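Local coordinates for protein phage terminase large subunit (Thermus phage P7426, PDB 7KS4) that probably acts as the ATP-driven motor that pumps viral DNA into empty capsids and as the endonuclease that cuts the genome, this chain being its ATPase domain, at residues R63-Y75 with A128-N142. Numbering follows the deposited sequence.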
ATOM      1  N   ARG A  63       0.728  15.029  -7.469  1.00 34.53           N
ATOM      2  CA  ARG A  63       1.083  15.882  -6.339  1.00 37.67           C
ATOM      3  C   ARG A  63       2.576  16.165  -6.422  1.00 35.09           C
ATOM      4  O   ARG A  63       3.374  15.559  -5.697  1.00 33.50           O
ATOM      5  CB  ARG A  63       0.705  15.215  -5.018  1.00 43.16           C
ATOM      6  CG  ARG A  63      -0.775  15.278  -4.714  1.00 49.26           C
ATOM      7  CD  ARG A  63      -1.142  16.670  -4.239  1.00 56.76           C
ATOM      8  NE  ARG A  63      -2.536  16.778  -3.819  1.00 62.46           N
ATOM      9  CZ  ARG A  63      -3.045  17.842  -3.202  1.00 68.69           C
ATOM     10  NH1 ARG A  63      -2.275  18.889  -2.930  1.00 70.62           N
ATOM     11  NH2 ARG A  63      -4.324  17.858  -2.852  1.00 71.20           N
ATOM     12  N   PRO A  64       2.994  17.067  -7.312  1.00 34.30           N
ATOM     13  CA  PRO A  64       4.427  17.357  -7.454  1.00 34.58           C
ATOM     14  C   PRO A  64       5.039  17.778  -6.128  1.00 34.07           C
ATOM     15  O   PRO A  64       4.494  18.618  -5.410  1.00 34.60           O
ATOM     16  CB  PRO A  64       4.462  18.499  -8.481  1.00 35.38           C
ATOM     17  CG  PRO A  64       3.190  18.360  -9.246  1.00 34.77           C
ATOM     18  CD  PRO A  64       2.175  17.851  -8.246  1.00 34.63           C
ATOM     19  N   GLY A  65       6.193  17.198  -5.816  1.00 33.24           N
ATOM     20  CA  GLY A  65       6.835  17.424  -4.544  1.00 35.08           C
ATOM     21  C   GLY A  65       6.386  16.486  -3.449  1.00 35.95           C
ATOM     22  O   GLY A  65       6.915  16.565  -2.331  1.00 36.16           O
ATOM     23  N   SER A  66       5.437  15.600  -3.731  1.00 34.63           N
ATOM     24  CA  SER A  66       4.977  14.659  -2.722  1.00 35.72           C
ATOM     25  C   SER A  66       6.100  13.702  -2.359  1.00 35.46           C
ATOM     26  O   SER A  66       6.941  13.346  -3.190  1.00 34.39           O
ATOM     27  CB  SER A  66       3.764  13.878  -3.222  1.00 35.87           C
ATOM     28  OG  SER A  66       4.082  13.126  -4.385  1.00 36.39           O
ATOM     29  N   GLN A  67       6.117  13.291  -1.093  1.00 34.76           N
ATOM     30  CA  GLN A  67       7.117  12.358  -0.594  1.00 35.52           C
ATOM     31  C   GLN A  67       6.408  11.196   0.079  1.00 32.57           C
ATOM     32  O   GLN A  67       5.478  11.402   0.869  1.00 32.16           O
ATOM     33  CB  GLN A  67       8.084  13.039   0.382  1.00 42.51           C
ATOM     34  CG  GLN A  67       8.950  14.115  -0.280  1.00 47.71           C
ATOM     35  CD  GLN A  67       9.963  14.727   0.669  1.00 55.08           C
ATOM     36  OE1 GLN A  67      11.118  14.941   0.304  1.00 59.05           O
ATOM     37  NE2 GLN A  67       9.533  15.021   1.890  1.00 55.96           N
ATOM     38  N   GLY A  68       6.849   9.981  -0.233  1.00 31.09           N
ATOM     39  CA  GLY A  68       6.238   8.795   0.329  1.00 31.16           C
ATOM     40  C   GLY A  68       7.240   7.672   0.459  1.00 30.93           C
ATOM     41  O   GLY A  68       8.300   7.666  -0.175  1.00 30.95           O
ATOM     42  N   TRP A  69       6.888   6.715   1.307  1.00 29.66           N
ATOM     43  CA  TRP A  69       7.670   5.512   1.525  1.00 30.91           C
ATOM     44  C   TRP A  69       6.774   4.299   1.342  1.00 29.18           C
ATOM     45  O   TRP A  69       5.571   4.360   1.609  1.00 29.46           O
ATOM     46  CB  TRP A  69       8.252   5.436   2.952  1.00 35.95           C
ATOM     47  CG  TRP A  69       9.342   6.402   3.287  1.00 40.21           C
ATOM     48  CD1 TRP A  69       9.911   7.333   2.470  1.00 42.36           C
ATOM     49  CD2 TRP A  69       9.997   6.526   4.556  1.00 44.57           C
ATOM     50  NE1 TRP A  69      10.885   8.031   3.154  1.00 45.00           N
ATOM     51  CE2 TRP A  69      10.955   7.551   4.436  1.00 46.70           C
ATOM     52  CE3 TRP A  69       9.863   5.866   5.782  1.00 46.29           C
ATOM     53  CZ2 TRP A  69      11.778   7.931   5.498  1.00 50.78           C
ATOM     54  CZ3 TRP A  69      10.680   6.243   6.834  1.00 49.71           C
ATOM     55  CH2 TRP A  69      11.624   7.266   6.685  1.00 51.58           C
ATOM     56  N   ILE A  70       7.369   3.198   0.899  1.00 30.96           N
ATOM     57  CA  ILE A  70       6.811   1.870   1.115  1.00 30.71           C
ATOM     58  C   ILE A  70       7.729   1.154   2.091  1.00 32.45           C
ATOM     59  O   ILE A  70       8.948   1.090   1.881  1.00 33.52           O
ATOM     60  CB  ILE A  70       6.645   1.073  -0.195  1.00 30.64           C
ATOM     61  CG1 ILE A  70       6.047  -0.319   0.106  1.00 30.26           C
ATOM     62  CG2 ILE A  70       7.958   0.979  -0.959  1.00 32.57           C
ATOM     63  CD1 ILE A  70       7.061  -1.444   0.378  1.00 32.01           C
ATOM     64  N   ILE A  71       7.151   0.644   3.174  1.00 32.36           N
ATOM     65  CA  ILE A  71       7.894  -0.042   4.222  1.00 34.07           C
ATOM     66  C   ILE A  71       7.393  -1.475   4.284  1.00 32.28           C
ATOM     67  O   ILE A  71       6.180  -1.711   4.338  1.00 30.31           O
ATOM     68  CB  ILE A  71       7.728   0.647   5.588  1.00 37.08           C
ATOM     69  CG1 ILE A  71       7.859   2.164   5.430  1.00 40.80           C
ATOM     70  CG2 ILE A  71       8.761   0.083   6.584  1.00 38.51           C
ATOM     71  CD1 ILE A  71       7.614   2.939   6.701  1.00 45.38           C
ATOM     72  N   ALA A  72       8.318  -2.421   4.273  1.00 35.02           N
ATOM     73  CA  ALA A  72       8.022  -3.837   4.430  1.00 34.46           C
ATOM     74  C   ALA A  72       8.868  -4.396   5.553  1.00 36.92           C
ATOM     75  O   ALA A  72       9.732  -3.701   6.101  1.00 38.27           O
ATOM     76  CB  ALA A  72       8.296  -4.599   3.122  1.00 33.57           C
ATOM     77  N   PRO A  73       8.638  -5.651   5.949  1.00 40.18           N
ATOM     78  CA  PRO A  73       9.494  -6.246   6.989  1.00 42.16           C
ATOM     79  C   PRO A  73      10.948  -6.377   6.574  1.00 43.27           C
ATOM     80  O   PRO A  73      11.836  -6.277   7.431  1.00 44.97           O
ATOM     81  CB  PRO A  73       8.851  -7.618   7.232  1.00 41.55           C
ATOM     82  CG  PRO A  73       7.431  -7.459   6.792  1.00 39.83           C
ATOM     83  CD  PRO A  73       7.496  -6.520   5.615  1.00 39.83           C
ATOM     84  N   THR A  74      11.216  -6.599   5.287  1.00 47.32           N
ATOM     85  CA  THR A  74      12.564  -6.764   4.761  1.00 49.98           C
ATOM     86  C   THR A  74      12.720  -5.925   3.501  1.00 50.64           C
ATOM     87  O   THR A  74      11.737  -5.510   2.884  1.00 44.57           O
ATOM     88  CB  THR A  74      12.864  -8.223   4.420  1.00 53.75           C
ATOM     89  OG1 THR A  74      11.952  -8.668   3.407  1.00 52.00           O
ATOM     90  CG2 THR A  74      12.736  -9.112   5.658  1.00 56.43           C
ATOM     91  N   TYR A  75      13.976  -5.697   3.108  1.00 60.38           N
ATOM     92  CA  TYR A  75      14.231  -4.960   1.875  1.00 62.00           C
ATOM     93  C   TYR A  75      13.780  -5.753   0.654  1.00 60.85           C
ATOM     94  O   TYR A  75      13.243  -5.178  -0.299  1.00 59.37           O
ATOM     95  CB  TYR A  75      15.714  -4.600   1.766  1.00 68.61           C
ATOM     96  CG  TYR A  75      16.043  -3.262   2.385  1.00 69.31           C
ATOM     97  CD1 TYR A  75      15.437  -2.099   1.924  1.00 66.20           C
ATOM     98  CD2 TYR A  75      16.958  -3.154   3.427  1.00 72.83           C
ATOM     99  CE1 TYR A  75      15.723  -0.871   2.480  1.00 65.37           C
ATOM    100  CE2 TYR A  75      17.250  -1.921   3.990  1.00 71.84           C
ATOM    101  CZ  TYR A  75      16.628  -0.784   3.509  1.00 67.72           C
ATOM    102  OH  TYR A  75      16.903   0.449   4.053  1.00 66.75           O
ATOM    103  N   ALA A 128       9.762  21.226  -8.872  1.00 38.13           N
ATOM    104  CA  ALA A 128       9.435  20.380  -7.737  1.00 37.17           C
ATOM    105  C   ALA A 128       9.962  18.986  -8.024  1.00 36.08           C
ATOM    106  O   ALA A 128      10.165  18.609  -9.179  1.00 35.29           O
ATOM    107  CB  ALA A 128       7.929  20.356  -7.482  1.00 35.53           C
ATOM    108  N   THR A 129      10.201  18.235  -6.955  1.00 36.04           N
ATOM    109  CA  THR A 129      10.665  16.855  -7.058  1.00 36.78           C
ATOM    110  C   THR A 129       9.841  15.997  -6.103  1.00 35.17           C
ATOM    111  O   THR A 129       9.869  16.211  -4.888  1.00 34.70           O
ATOM    112  CB  THR A 129      12.159  16.753  -6.746  1.00 40.59           C
ATOM    113  OG1 THR A 129      12.902  17.461  -7.746  1.00 41.40           O
ATOM    114  CG2 THR A 129      12.617  15.297  -6.734  1.00 41.61           C
ATOM    115  N   SER A 130       9.091  15.057  -6.666  1.00 32.86           N
ATOM    116  CA  SER A 130       8.441  14.015  -5.888  1.00 33.09           C
ATOM    117  C   SER A 130       9.437  12.898  -5.608  1.00 33.42           C
ATOM    118  O   SER A 130      10.320  12.615  -6.420  1.00 33.36           O
ATOM    119  CB  SER A 130       7.233  13.466  -6.643  1.00 31.96           C
ATOM    120  OG  SER A 130       6.402  14.517  -7.082  1.00 32.12           O
ATOM    121  N   GLU A 131       9.293  12.262  -4.442  1.00 33.44           N
ATOM    122  CA  GLU A 131      10.255  11.267  -3.989  1.00 34.50           C
ATOM    123  C   GLU A 131       9.536  10.068  -3.388  1.00 35.73           C
ATOM    124  O   GLU A 131       8.600  10.228  -2.597  1.00 33.72           O
ATOM    125  CB  GLU A 131      11.213  11.857  -2.950  1.00 38.53           C
ATOM    126  CG  GLU A 131      12.254  10.877  -2.470  1.00 42.73           C
ATOM    127  CD  GLU A 131      13.333  11.537  -1.636  1.00 47.25           C
ATOM    128  OE1 GLU A 131      13.257  12.764  -1.418  1.00 49.02           O
ATOM    129  OE2 GLU A 131      14.257  10.825  -1.199  1.00 49.77           O
ATOM    130  N   PHE A 132       9.991   8.870  -3.753  1.00 37.25           N
ATOM    131  CA  PHE A 132       9.434   7.626  -3.238  1.00 37.52           C
ATOM    132  C   PHE A 132      10.581   6.697  -2.881  1.00 37.83           C
ATOM    133  O   PHE A 132      11.465   6.458  -3.709  1.00 39.84           O
ATOM    134  CB  PHE A 132       8.513   6.969  -4.271  1.00 35.79           C
ATOM    135  CG  PHE A 132       7.815   5.729  -3.780  1.00 34.41           C
ATOM    136  CD1 PHE A 132       6.856   5.806  -2.783  1.00 33.69           C
ATOM    137  CD2 PHE A 132       8.088   4.493  -4.348  1.00 33.94           C
ATOM    138  CE1 PHE A 132       6.196   4.667  -2.337  1.00 32.94           C
ATOM    139  CE2 PHE A 132       7.432   3.350  -3.911  1.00 32.91           C
ATOM    140  CZ  PHE A 132       6.482   3.438  -2.908  1.00 32.31           C
ATOM    141  N   ARG A 133      10.566   6.180  -1.654  1.00 35.87           N
ATOM    142  CA  ARG A 133      11.638   5.324  -1.171  1.00 36.75           C
ATOM    143  C   ARG A 133      11.082   4.015  -0.644  1.00 34.86           C
ATOM    144  O   ARG A 133       9.971   3.960  -0.112  1.00 34.29           O
ATOM    145  CB  ARG A 133      12.437   5.977  -0.053  1.00 41.50           C
ATOM    146  CG  ARG A 133      13.339   7.096  -0.499  1.00 45.52           C
ATOM    147  CD  ARG A 133      14.718   6.929   0.109  1.00 51.61           C
ATOM    148  NE  ARG A 133      15.366   8.210   0.328  1.00 55.48           N
ATOM    149  CZ  ARG A 133      16.640   8.349   0.671  1.00 58.52           C
ATOM    150  NH1 ARG A 133      17.141   9.558   0.851  1.00 61.80           N
ATOM    151  NH2 ARG A 133      17.408   7.277   0.823  1.00 59.52           N
ATOM    152  N   GLY A 134      11.882   2.964  -0.791  1.00 35.65           N
ATOM    153  CA  GLY A 134      11.621   1.706  -0.119  1.00 35.46           C
ATOM    154  C   GLY A 134      12.379   1.645   1.198  1.00 37.19           C
ATOM    155  O   GLY A 134      13.520   2.092   1.294  1.00 38.57           O
ATOM    156  N   LYS A 135      11.717   1.097   2.214  1.00 37.96           N
ATOM    157  CA  LYS A 135      12.280   1.001   3.552  1.00 41.18           C
ATOM    158  C   LYS A 135      11.981  -0.376   4.127  1.00 40.93           C
ATOM    159  O   LYS A 135      11.023  -1.043   3.729  1.00 38.40           O
ATOM    160  CB  LYS A 135      11.724   2.086   4.481  1.00 42.45           C
ATOM    161  CG  LYS A 135      12.138   3.505   4.109  1.00 43.15           C
ATOM    162  CD  LYS A 135      13.635   3.694   4.264  1.00 47.67           C
ATOM    163  CE  LYS A 135      14.044   5.128   4.016  1.00 49.75           C
ATOM    164  NZ  LYS A 135      15.523   5.282   4.101  1.00 52.73           N
ATOM    165  N   SER A 136      12.815  -0.779   5.084  1.00 45.15           N
ATOM    166  CA  SER A 136      12.763  -2.097   5.705  1.00 46.39           C
ATOM    167  C   SER A 136      12.597  -1.957   7.211  1.00 46.84           C
ATOM    168  O   SER A 136      13.313  -1.178   7.852  1.00 50.25           O
ATOM    169  CB  SER A 136      14.036  -2.893   5.408  1.00 49.85           C
ATOM    170  OG  SER A 136      14.193  -3.955   6.334  1.00 53.67           O
ATOM    171  N   ALA A 137      11.667  -2.736   7.775  1.00 42.68           N
ATOM    172  CA  ALA A 137      11.471  -2.736   9.223  1.00 44.31           C
ATOM    173  C   ALA A 137      12.655  -3.350   9.959  1.00 50.96           C
ATOM    174  O   ALA A 137      12.951  -2.945  11.089  1.00 51.21           O
ATOM    175  CB  ALA A 137      10.191  -3.492   9.583  1.00 41.18           C
ATOM    176  N   ASP A 138      13.334  -4.332   9.353  1.00 61.27           N
ATOM    177  CA  ASP A 138      14.494  -4.959   9.976  1.00 69.82           C
ATOM    178  C   ASP A 138      15.758  -4.118   9.843  1.00 76.51           C
ATOM    179  O   ASP A 138      16.862  -4.626  10.072  1.00 79.38           O
ATOM    180  CB  ASP A 138      14.730  -6.361   9.399  1.00 70.32           C
ATOM    181  CG  ASP A 138      15.120  -6.348   7.934  1.00 70.76           C
ATOM    182  OD1 ASP A 138      15.449  -5.273   7.397  1.00 72.00           O
ATOM    183  OD2 ASP A 138      15.109  -7.433   7.315  1.00 70.38           O
ATOM    184  N   ARG A 139      15.622  -2.847   9.473  1.00 76.55           N
ATOM    185  CA  ARG A 139      16.732  -1.896   9.479  1.00 80.51           C
ATOM    186  C   ARG A 139      16.227  -0.590  10.071  1.00 79.21           C
ATOM    187  O   ARG A 139      16.141   0.434   9.385  1.00 78.31           O
ATOM    188  CB  ARG A 139      17.291  -1.696   8.068  1.00 85.30           C
ATOM    189  CG  ARG A 139      17.803  -2.974   7.418  1.00 89.43           C
ATOM    190  CD  ARG A 139      19.086  -3.478   8.064  1.00 94.08           C
ATOM    191  NE  ARG A 139      19.497  -4.767   7.511  1.00 97.77           N
ATOM    192  CZ  ARG A 139      20.009  -4.935   6.295  1.00102.57           C
ATOM    193  NH1 ARG A 139      20.175  -3.898   5.483  1.00104.70           N
ATOM    194  NH2 ARG A 139      20.352  -6.150   5.884  1.00105.05           N
ATOM    195  N   PRO A 140      15.872  -0.596  11.357  1.00 80.37           N
ATOM    196  CA  PRO A 140      15.387   0.644  11.986  1.00 81.43           C
ATOM    197  C   PRO A 140      16.348   1.809  11.848  1.00 85.45           C
ATOM    198  O   PRO A 140      15.915   2.969  11.898  1.00 86.23           O
ATOM    199  CB  PRO A 140      15.206   0.242  13.458  1.00 79.68           C
ATOM    200  CG  PRO A 140      15.090  -1.239  13.453  1.00 78.43           C
ATOM    201  CD  PRO A 140      15.912  -1.723  12.305  1.00 80.42           C
ATOM    202  N   ASP A 141      17.645   1.541  11.680  1.00 88.67           N
ATOM    203  CA  ASP A 141      18.622   2.622  11.605  1.00 92.20           C
ATOM    204  C   ASP A 141      18.334   3.546  10.429  1.00 90.26           C
ATOM    205  O   ASP A 141      18.449   4.771  10.551  1.00 93.57           O
ATOM    206  CB  ASP A 141      20.032   2.044  11.505  1.00 97.82           C
ATOM    207  CG  ASP A 141      20.445   1.302  12.760  1.00 98.99           C
ATOM    208  OD1 ASP A 141      19.757   1.455  13.794  1.00 97.51           O
ATOM    209  OD2 ASP A 141      21.458   0.573  12.720  1.00101.59           O
ATOM    210  N   ASN A 142      17.956   2.982   9.288  1.00 82.63           N
ATOM    211  CA  ASN A 142      17.658   3.775   8.102  1.00 81.16           C
ATOM    212  C   ASN A 142      16.277   4.421   8.148  1.00 76.97           C
ATOM    213  O   ASN A 142      15.843   4.996   7.145  1.00 77.06           O
ATOM    214  CB  ASN A 142      17.789   2.908   6.849  1.00 82.35           C
ATOM    215  CG  ASN A 142      19.233   2.609   6.499  1.00 87.34           C
ATOM    216  OD1 ASN A 142      20.131   3.394   6.801  1.00 90.34           O
ATOM    217  ND2 ASN A 142      19.463   1.469   5.861  1.00 88.34           N
TER
HETATM  218  O   HOH W   1      14.773   1.128   6.431  1.00 45.13           O
HETATM  219  O   HOH W   2      16.224  -6.962   4.592  1.00 47.51           O
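Strands 67-72 and 128-136 run parallel, inclined by 24°, and their backbone ladder runs from E131 N on S66 O (2.9 Å) to A137 N on A72 O (2.7 Å). Ahead of it, the turn 63-66 brings G65 N to S130 OG at 3.0 Å, an oxygen that is also hydrogen-bonded to L60 O. On the sheet face of Q67, W69 and I71, the bent K135 chain lies over the W69 indole, CG 4.0 Å from the centroid of its six-membered ring; K135 NZ donates a hydrogen bond to N142 O (3.1 Å). Beside it R133 follows the indole's direction and its NE salt-bridges E131 OE2, which R109 also holds. On the other face F132, with CG trans to its backbone N (chi1 -176°), reaches across G68, and its CZ meets I70 CG2 at 3.5 Å. Y75 places its ring squarely over S136 CB, 3.5 Å from the centroid, while its OH accepts a bond from N142 ND2. Helices 48-62 and 75-92 cover the F132 face. Strand 67-72 also borders strand 150-153, which carries the predicted Walker B motif; strand 126-136 pairs antiparallel with 109-115, linking the parallel P-loop ATPase core to strands 109-115 and 99-104.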